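Capsule biosynthesis protein capD (Bacillus anthracis, PDB 3G9K) cleaves the poly-gamma-D-glutamate capsule and transfers it to the amino group of meso-diaminopimelic acid in peptidoglycan, also releasing shorter capsule fragments. Local coordinates at residues T2-I7 and V14-T19. Residues are numbered along the deposited sequence; the frame is centred on the assembly and turned at random.
Sequences THFVII and VSSTNT
Phe4 carries CG between its backbone N and carbonyl carbon (chi1 69°), which swings the ring over to Ser16 on the facing strand. Ring atom CZ of Phe4 lies 3.5 Å from Ser16 CB, an oblique approach. Farther round the ring, Phe4 CE2 meets Val14 CG1 at 4.3 Å. On the other face of the hairpin His3 takes a different torsion: its CG is anti to the backbone N (chi1 -168°), and the imidazole reaches across until Ser16 O sits over one ring face. Ser15 OG lies at the ring edge, in plane, 3.0 Å from His3 NE2.

Six backbone hydrogen bonds join the strands, two each at the pairs Thr2-Asn18, Phe4-Ser16 and Ile6-Val14. The straightest runs from Ser16 N to Phe4 O (3.0 Å, 172° at the hydrogen). Between the Phe4-Ser16 and Ile6-Val14 pairs, Val5 CA approaches Val14 O at 3.2 Å, a CA-H...O contact.

The hairpin follows directly on the nucleophile Thr1, as in other Ntn hydrolases; Thr17 touches Thr1, and Thr19, part of the glutamate pocket, has its OG1 hydrogen-bonded to Thr1 OG1. Ser16 OG is hydrogen-bonded to Gly70 O, and Thr2 OG1 to Glu59 OE1, both of the other chain. Val5 packs on Leu152 of strand 150-155, while Val5 to Ile7 and Val14 to Thr19 pair antiparallel with a strand of the other chain, so the sheet runs on across the interface.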
# COMPACT_ATOMS: atom_id res chain seq x y z
N THR B 2 3.40 -1.53 1.30
CA THR B 2 4.05 -0.54 0.42
C THR B 2 2.97 -0.05 -0.52
O THR B 2 2.14 -0.85 -0.93
CB THR B 2 5.23 -1.16 -0.34
OG1 THR B 2 6.08 -0.11 -0.88
CG2 THR B 2 4.73 -2.08 -1.46
N HIS B 3 2.98 1.26 -0.82
CA HIS B 3 2.07 1.82 -1.78
C HIS B 3 2.86 2.50 -2.92
O HIS B 3 3.78 3.27 -2.64
CB HIS B 3 1.17 2.83 -1.18
CG HIS B 3 0.08 3.19 -2.10
ND1 HIS B 3 0.12 4.30 -2.89
CD2 HIS B 3 -1.02 2.51 -2.46
CE1 HIS B 3 -0.92 4.30 -3.70
NE2 HIS B 3 -1.64 3.23 -3.44
N PHE B 4 2.50 2.21 -4.18
CA PHE B 4 3.04 2.96 -5.33
C PHE B 4 1.93 3.49 -6.29
O PHE B 4 0.77 3.06 -6.26
CB PHE B 4 4.14 2.13 -6.04
CG PHE B 4 3.60 0.92 -6.75
CD1 PHE B 4 3.46 -0.27 -6.07
CD2 PHE B 4 3.12 1.01 -8.07
CE1 PHE B 4 2.97 -1.39 -6.70
CE2 PHE B 4 2.63 -0.08 -8.72
CZ PHE B 4 2.53 -1.30 -8.03
N VAL B 5 2.31 4.48 -7.10
CA VAL B 5 1.44 5.09 -8.10
C VAL B 5 2.23 5.28 -9.38
O VAL B 5 3.40 5.69 -9.33
CB VAL B 5 0.90 6.45 -7.62
CG1 VAL B 5 -0.20 6.98 -8.60
CG2 VAL B 5 0.38 6.31 -6.16
N ILE B 6 1.60 4.93 -10.49
CA ILE B 6 2.19 5.08 -11.83
C ILE B 6 1.20 5.77 -12.73
O ILE B 6 0.03 5.47 -12.66
CB ILE B 6 2.52 3.75 -12.42
CG1 ILE B 6 3.44 3.00 -11.46
CG2 ILE B 6 3.23 3.93 -13.82
CD1 ILE B 6 3.72 1.59 -11.91
N ILE B 7 1.67 6.70 -13.56
CA ILE B 7 0.83 7.24 -14.65
C ILE B 7 1.60 7.16 -15.94
O ILE B 7 2.79 7.48 -15.95
CB ILE B 7 0.41 8.70 -14.40
CG1 ILE B 7 -0.27 8.82 -13.03
CG2 ILE B 7 -0.46 9.17 -15.56
CD1 ILE B 7 -0.76 10.23 -12.71
N VAL B 14 -2.30 3.77 -12.21
CA VAL B 14 -2.36 2.63 -11.35
C VAL B 14 -2.04 3.10 -9.93
O VAL B 14 -1.03 3.79 -9.71
CB VAL B 14 -1.28 1.57 -11.75
CG1 VAL B 14 -1.17 0.49 -10.66
CG2 VAL B 14 -1.56 0.96 -13.16
N SER B 15 -2.81 2.63 -8.97
CA SER B 15 -2.54 2.89 -7.55
C SER B 15 -2.61 1.54 -6.88
O SER B 15 -3.70 0.91 -6.86
CB SER B 15 -3.58 3.84 -7.01
OG SER B 15 -3.29 4.28 -5.71
N SER B 16 -1.49 1.08 -6.32
CA SER B 16 -1.43 -0.29 -5.80
C SER B 16 -0.81 -0.32 -4.42
O SER B 16 0.17 0.38 -4.14
CB SER B 16 -0.68 -1.19 -6.77
OG SER B 16 -0.48 -2.48 -6.20
N THR B 17 -1.45 -1.08 -3.52
CA THR B 17 -0.81 -1.40 -2.24
C THR B 17 -0.62 -2.91 -2.00
O THR B 17 -1.54 -3.69 -2.11
CB THR B 17 -1.32 -0.46 -1.03
OG1 THR B 17 -1.26 -1.08 0.27
CG2 THR B 17 -2.57 0.31 -1.30
N ASN B 18 0.62 -3.30 -1.75
CA ASN B 18 0.99 -4.67 -1.53
C ASN B 18 1.50 -4.85 -0.11
O ASN B 18 2.04 -3.91 0.48
CB ASN B 18 2.09 -5.08 -2.49
CG ASN B 18 1.65 -5.01 -3.97
OD1 ASN B 18 0.47 -5.15 -4.28
ND2 ASN B 18 2.62 -4.82 -4.86
N THR B 19 1.33 -6.05 0.45
CA THR B 19 1.71 -6.24 1.83
C THR B 19 2.00 -7.68 2.25
O THR B 19 1.61 -8.64 1.57
CB THR B 19 0.62 -5.67 2.73
OG1 THR B 19 1.12 -5.56 4.07
CG2 THR B 19 -0.63 -6.57 2.70